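Local coordinates for penicillin-binding protein 2B (Streptococcus pneumoniae, PDB 2WAD) that probably cross-links adjacent glycan strands of cell-wall peptidoglycan as a penicillin-binding transpeptidase of the elongasome, which builds peripheral peptidoglycan, at residues V401-F415 / A446-Y460. Residues are numbered along the deposited sequence; the frame is centred on the assembly and turned at random.
Sequences VLSGNQTLTDQPIVF and AYVVQTALGIMGQTY. Unlike the reference sequence in segment 401-415: Pro412 (reference Ser). Unlike the reference sequence in segment 446-460: Ala446 (reference Thr), Val448 (reference Met), Ile455 (reference Leu).
Three direct hydrogen bonds join Tyr447, Gln450 and Tyr460 to the backbone of 401-415. Tyr447 OH donates to Gln406 O at 2.7 Å, with the acceptor lying in the plane of the ring at its edge. Gln450 NE2 donates to Thr409 O at 2.9 Å and also to Ala446 O, one turn back in its own helix. These two bonds use both the amide nitrogen's hydrogens and fix its rotation. Water 1 links Gln450 OE1 to Thr409 N, so the amide holds Thr409 O directly and Thr409 N through the water. Tyr460 OH accepts from Val414 N at 2.9 Å.

Apolar contacts fill in between. Leu408 CD1 sits over one face of the Tyr447 ring, a CH-pi contact 3.9 Å from the centroid, while Leu402 CD1 approaches the CE2 side. The phenol reaches this loop because Tyr447 CG stands anti to its backbone N (chi1 -164°).

Both segments belong to the transpeptidase domain, of the beta-lactamase-like fold. Here the 401-415 chain, with its short strand 408-410, wraps round one side of helix 445-455. The strand pairs with 432-434, and the Val449 side chain is about 10 Å from that of Ser386, the inferred acyl-ester nucleophile. A Schellman motif with Gly457 as C-prime residue ends the helix, and the chain then leads on to Tyr460.

Farther along, Ile413 CG2 meets Val449 CG1 at 3.7 Å, and Ile413 CD1 lies over one face of the Tyr460 ring. Phe415 turns its ring edge to Val449 and Leu453; Phe509 packs edge-to-face with it. Gln411 CD comes to the edge of Tyr460, the amide and ring planes 82° apart.

Two contacts are with backbone atoms. Ala446 CB packs 3.4 Å from Gln411 O. Val401 CG2 lies 3.3 Å from Gly454 O, and Val401 CG1 rests on Gly454 CA.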
loop_
_atom_site.group_PDB
_atom_site.type_symbol
_atom_site.label_atom_id
_atom_site.label_comp_id
_atom_site.label_asym_id
_atom_site.label_seq_id
_atom_site.Cartn_x
_atom_site.Cartn_y
_atom_site.Cartn_z
ATOM N N VAL A 401 -31.264 -21.099 5.296
ATOM C CA VAL A 401 -30.871 -22.447 5.678
ATOM C C VAL A 401 -30.966 -22.667 7.189
ATOM O O VAL A 401 -31.297 -23.756 7.646
ATOM C CB VAL A 401 -29.439 -22.742 5.190
ATOM C CG1 VAL A 401 -29.042 -24.176 5.528
ATOM C CG2 VAL A 401 -29.376 -22.506 3.682
ATOM N N LEU A 402 -30.685 -21.631 7.966
ATOM C CA LEU A 402 -30.524 -21.766 9.404
ATOM C C LEU A 402 -31.436 -20.750 10.054
ATOM O O LEU A 402 -31.569 -19.637 9.558
ATOM C CB LEU A 402 -29.090 -21.421 9.828
ATOM C CG LEU A 402 -27.989 -22.423 9.496
ATOM C CD1 LEU A 402 -26.687 -21.820 9.994
ATOM C CD2 LEU A 402 -28.275 -23.740 10.206
ATOM N N SER A 403 -32.029 -21.123 11.184
ATOM C CA SER A 403 -32.856 -20.180 11.919
ATOM C C SER A 403 -32.358 -19.913 13.336
ATOM O O SER A 403 -32.410 -20.789 14.199
ATOM C CB SER A 403 -34.318 -20.643 11.923
ATOM O OG SER A 403 -35.103 -19.620 12.528
ATOM N N GLY A 404 -31.879 -18.701 13.600
ATOM C CA GLY A 404 -31.316 -18.426 14.920
ATOM C C GLY A 404 -30.232 -19.428 15.296
ATOM O O GLY A 404 -29.464 -19.882 14.449
ATOM N N ASN A 405 -30.159 -19.753 16.582
ATOM C CA ASN A 405 -29.087 -20.557 17.142
ATOM C C ASN A 405 -29.449 -22.023 17.015
ATOM O O ASN A 405 -29.518 -22.743 18.023
ATOM C CB ASN A 405 -28.836 -20.179 18.605
ATOM C CG ASN A 405 -27.609 -20.874 19.198
ATOM O OD1 ASN A 405 -26.704 -21.309 18.476
ATOM N ND2 ASN A 405 -27.570 -20.970 20.522
ATOM N N GLN A 406 -29.647 -22.435 15.764
ATOM C CA GLN A 406 -30.178 -23.755 15.400
ATOM C C GLN A 406 -29.264 -24.947 15.702
ATOM O O GLN A 406 -28.041 -24.873 15.507
ATOM C CB GLN A 406 -30.594 -23.765 13.918
ATOM C CG GLN A 406 -31.252 -25.054 13.433
ATOM C CD GLN A 406 -31.787 -24.935 12.007
ATOM O OE1 GLN A 406 -32.136 -23.841 11.557
ATOM N NE2 GLN A 406 -31.854 -26.054 11.291
ATOM N N THR A 407 -29.877 -26.043 16.161
ATOM C CA THR A 407 -29.167 -27.276 16.478
ATOM C C THR A 407 -29.062 -28.197 15.275
ATOM O O THR A 407 -30.025 -28.415 14.564
ATOM C CB THR A 407 -29.829 -28.066 17.634
ATOM O OG1 THR A 407 -29.699 -27.328 18.856
ATOM C CG2 THR A 407 -29.156 -29.449 17.803
ATOM N N LEU A 408 -27.869 -28.726 15.041
ATOM C CA LEU A 408 -27.668 -29.704 13.997
ATOM C C LEU A 408 -26.933 -30.860 14.671
ATOM O O LEU A 408 -26.489 -30.741 15.816
ATOM C CB LEU A 408 -26.828 -29.126 12.844
ATOM C CG LEU A 408 -27.345 -27.980 11.958
ATOM C CD1 LEU A 408 -26.333 -27.580 10.864
ATOM C CD2 LEU A 408 -28.646 -28.317 11.305
ATOM N N THR A 409 -26.806 -31.977 13.970
ATOM C CA THR A 409 -26.029 -33.088 14.483
ATOM C C THR A 409 -24.601 -32.950 13.957
ATOM O O THR A 409 -24.358 -32.900 12.745
ATOM C CB THR A 409 -26.622 -34.441 14.028
ATOM O OG1 THR A 409 -27.989 -34.508 14.448
ATOM C CG2 THR A 409 -25.845 -35.631 14.612
ATOM N N ASP A 410 -23.661 -32.903 14.889
ATOM C CA ASP A 410 -22.261 -33.076 14.547
ATOM C C ASP A 410 -22.042 -34.570 14.307
ATOM O O ASP A 410 -22.229 -35.384 15.215
ATOM C CB ASP A 410 -21.379 -32.569 15.689
ATOM C CG ASP A 410 -19.939 -32.405 15.274
ATOM O OD1 ASP A 410 -19.300 -33.390 14.841
ATOM O OD2 ASP A 410 -19.447 -31.262 15.366
ATOM N N GLN A 411 -21.670 -34.906 13.074
ATOM C CA GLN A 411 -21.413 -36.276 12.621
ATOM C C GLN A 411 -20.438 -36.169 11.449
ATOM O O GLN A 411 -20.311 -35.096 10.842
ATOM C CB GLN A 411 -22.725 -36.916 12.135
ATOM C CG GLN A 411 -23.439 -36.020 11.116
ATOM C CD GLN A 411 -24.855 -36.465 10.796
ATOM O OE1 GLN A 411 -25.114 -37.657 10.676
ATOM N NE2 GLN A 411 -25.776 -35.508 10.662
ATOM N N PRO A 412 -19.737 -37.267 11.128
ATOM C CA PRO A 412 -18.913 -37.218 9.921
ATOM C C PRO A 412 -19.840 -36.971 8.733
ATOM O O PRO A 412 -20.978 -37.407 8.767
ATOM C CB PRO A 412 -18.294 -38.618 9.819
ATOM C CG PRO A 412 -18.579 -39.311 11.147
ATOM C CD PRO A 412 -19.728 -38.584 11.790
ATOM N N ILE A 413 -19.366 -36.286 7.698
ATOM C CA ILE A 413 -20.216 -35.946 6.581
ATOM C C ILE A 413 -19.737 -36.816 5.444
ATOM O O ILE A 413 -18.571 -36.761 5.082
ATOM C CB ILE A 413 -20.055 -34.479 6.146
ATOM C CG1 ILE A 413 -20.387 -33.502 7.283
ATOM C CG2 ILE A 413 -20.771 -34.224 4.824
ATOM C CD1 ILE A 413 -21.662 -33.777 8.030
ATOM N N VAL A 414 -20.632 -37.636 4.909
ATOM C CA VAL A 414 -20.254 -38.628 3.909
ATOM C C VAL A 414 -21.074 -38.460 2.633
ATOM O O VAL A 414 -22.271 -38.757 2.621
ATOM C CB VAL A 414 -20.424 -40.081 4.450
ATOM C CG1 VAL A 414 -19.871 -41.066 3.422
ATOM C CG2 VAL A 414 -19.668 -40.246 5.764
ATOM N N PHE A 415 -20.433 -37.964 1.583
ATOM C CA PHE A 415 -21.076 -37.772 0.287
ATOM C C PHE A 415 -20.452 -38.806 -0.649
ATOM O O PHE A 415 -19.252 -39.066 -0.531
ATOM C CB PHE A 415 -20.703 -36.400 -0.313
ATOM C CG PHE A 415 -21.097 -35.199 0.517
ATOM C CD1 PHE A 415 -22.429 -34.929 0.815
ATOM C CD2 PHE A 415 -20.122 -34.309 0.953
ATOM C CE1 PHE A 415 -22.795 -33.809 1.569
ATOM C CE2 PHE A 415 -20.469 -33.182 1.691
ATOM C CZ PHE A 415 -21.806 -32.913 1.994
ATOM N N ALA A 446 -18.781 -30.184 10.815
ATOM C CA ALA A 446 -20.091 -30.754 10.470
ATOM C C ALA A 446 -21.143 -29.663 10.326
ATOM O O ALA A 446 -22.021 -29.747 9.456
ATOM C CB ALA A 446 -20.564 -31.772 11.499
ATOM N N TYR A 447 -21.072 -28.666 11.201
ATOM C CA TYR A 447 -22.106 -27.618 11.206
ATOM C C TYR A 447 -22.065 -26.777 9.912
ATOM O O TYR A 447 -23.126 -26.466 9.334
ATOM C CB TYR A 447 -21.955 -26.717 12.438
ATOM C CG TYR A 447 -23.174 -25.862 12.746
ATOM C CD1 TYR A 447 -24.178 -26.339 13.574
ATOM C CD2 TYR A 447 -23.335 -24.593 12.191
ATOM C CE1 TYR A 447 -25.306 -25.582 13.853
ATOM C CE2 TYR A 447 -24.470 -23.829 12.451
ATOM C CZ TYR A 447 -25.441 -24.337 13.285
ATOM O OH TYR A 447 -26.575 -23.616 13.568
ATOM N N VAL A 448 -20.853 -26.427 9.456
ATOM C CA VAL A 448 -20.688 -25.522 8.332
ATOM C C VAL A 448 -20.806 -26.234 6.987
ATOM O O VAL A 448 -21.173 -25.615 6.000
ATOM C CB VAL A 448 -19.363 -24.715 8.359
ATOM C CG1 VAL A 448 -19.401 -23.626 9.441
ATOM C CG2 VAL A 448 -18.146 -25.622 8.494
ATOM N N VAL A 449 -20.450 -27.512 6.943
ATOM C CA VAL A 449 -20.624 -28.325 5.754
ATOM C C VAL A 449 -22.117 -28.617 5.501
ATOM O O VAL A 449 -22.595 -28.528 4.370
ATOM C CB VAL A 449 -19.796 -29.626 5.837
ATOM C CG1 VAL A 449 -20.188 -30.565 4.717
ATOM C CG2 VAL A 449 -18.306 -29.315 5.703
ATOM N N GLN A 450 -22.861 -28.945 6.547
ATOM C CA GLN A 450 -24.316 -29.058 6.448
ATOM C C GLN A 450 -24.971 -27.731 6.075
ATOM O O GLN A 450 -25.833 -27.697 5.222
ATOM C CB GLN A 450 -24.911 -29.619 7.749
ATOM C CG GLN A 450 -24.690 -31.112 7.917
ATOM C CD GLN A 450 -25.192 -31.653 9.253
ATOM O OE1 GLN A 450 -26.210 -32.346 9.300
ATOM N NE2 GLN A 450 -24.460 -31.376 10.337
ATOM N N THR A 451 -24.538 -26.625 6.669
ATOM C CA THR A 451 -24.985 -25.309 6.233
ATOM C C THR A 451 -24.751 -25.037 4.755
ATOM O O THR A 451 -25.692 -24.612 4.079
ATOM C CB THR A 451 -24.354 -24.161 7.043
ATOM O OG1 THR A 451 -24.706 -24.294 8.423
ATOM C CG2 THR A 451 -24.853 -22.815 6.544
ATOM N N ALA A 452 -23.528 -25.254 4.260
ATOM C CA ALA A 452 -23.247 -25.072 2.824
ATOM C C ALA A 452 -24.111 -25.958 1.915
ATOM O O ALA A 452 -24.653 -25.494 0.914
ATOM C CB ALA A 452 -21.758 -25.310 2.496
ATOM N N LEU A 453 -24.201 -27.251 2.205
ATOM C CA LEU A 453 -25.091 -28.101 1.410
ATOM C C LEU A 453 -26.491 -27.464 1.330
ATOM O O LEU A 453 -27.146 -27.516 0.299
ATOM C CB LEU A 453 -25.162 -29.510 2.002
ATOM C CG LEU A 453 -25.995 -30.535 1.227
ATOM C CD1 LEU A 453 -25.301 -30.910 -0.071
ATOM C CD2 LEU A 453 -26.263 -31.770 2.064
ATOM N N GLY A 454 -26.928 -26.825 2.415
ATOM C CA GLY A 454 -28.236 -26.194 2.474
ATOM C C GLY A 454 -28.371 -24.945 1.615
ATOM O O GLY A 454 -29.464 -24.600 1.172
ATOM N N ILE A 455 -27.273 -24.230 1.395
ATOM C CA ILE A 455 -27.288 -23.130 0.436
ATOM C C ILE A 455 -27.471 -23.679 -0.985
ATOM O O ILE A 455 -27.961 -22.991 -1.881
ATOM C CB ILE A 455 -25.987 -22.323 0.546
ATOM C CG1 ILE A 455 -25.871 -21.708 1.955
ATOM C CG2 ILE A 455 -25.931 -21.228 -0.506
ATOM C CD1 ILE A 455 -24.488 -21.118 2.241
ATOM N N MET A 456 -27.069 -24.929 -1.181
ATOM C CA MET A 456 -27.192 -25.582 -2.474
ATOM C C MET A 456 -28.582 -26.232 -2.609
ATOM O O MET A 456 -28.820 -27.028 -3.513
ATOM C CB MET A 456 -26.094 -26.645 -2.548
ATOM C CG MET A 456 -25.534 -26.935 -3.899
ATOM S SD MET A 456 -23.987 -27.876 -3.783
ATOM C CE MET A 456 -24.123 -28.713 -5.342
ATOM N N GLY A 457 -29.484 -25.925 -1.677
ATOM C CA GLY A 457 -30.857 -26.433 -1.684
ATOM C C GLY A 457 -31.068 -27.865 -1.215
ATOM O O GLY A 457 -32.107 -28.465 -1.501
ATOM N N GLN A 458 -30.115 -28.433 -0.480
ATOM C CA GLN A 458 -30.229 -29.845 -0.106
ATOM C C GLN A 458 -30.104 -30.108 1.396
ATOM O O GLN A 458 -29.570 -29.293 2.144
ATOM C CB GLN A 458 -29.248 -30.688 -0.925
ATOM C CG GLN A 458 -29.597 -30.715 -2.424
ATOM C CD GLN A 458 -28.604 -31.479 -3.279
ATOM O OE1 GLN A 458 -27.484 -31.749 -2.863
ATOM N NE2 GLN A 458 -29.014 -31.831 -4.490
ATOM N N THR A 459 -30.596 -31.256 1.841
ATOM C CA THR A 459 -30.560 -31.626 3.253
ATOM C C THR A 459 -29.674 -32.854 3.405
ATOM O O THR A 459 -29.807 -33.788 2.614
ATOM C CB THR A 459 -31.987 -31.926 3.745
ATOM O OG1 THR A 459 -32.760 -30.727 3.631
ATOM C CG2 THR A 459 -32.020 -32.361 5.193
ATOM N N TYR A 460 -28.782 -32.865 4.399
ATOM C CA TYR A 460 -27.790 -33.937 4.504
ATOM C C TYR A 460 -28.423 -35.259 4.907
ATOM O O TYR A 460 -29.214 -35.304 5.855
ATOM C CB TYR A 460 -26.622 -33.613 5.459
ATOM C CG TYR A 460 -25.682 -34.799 5.671
ATOM C CD1 TYR A 460 -24.851 -35.254 4.644
ATOM C CD2 TYR A 460 -25.651 -35.485 6.879
ATOM C CE1 TYR A 460 -24.013 -36.335 4.826
ATOM C CE2 TYR A 460 -24.823 -36.571 7.067
ATOM C CZ TYR A 460 -24.017 -36.991 6.038
ATOM O OH TYR A 460 -23.156 -38.038 6.223
HETATM O O HOH W 1 -27.927 -32.380 11.359
HETATM O O HOH W 2 -22.979 -39.389 8.275
#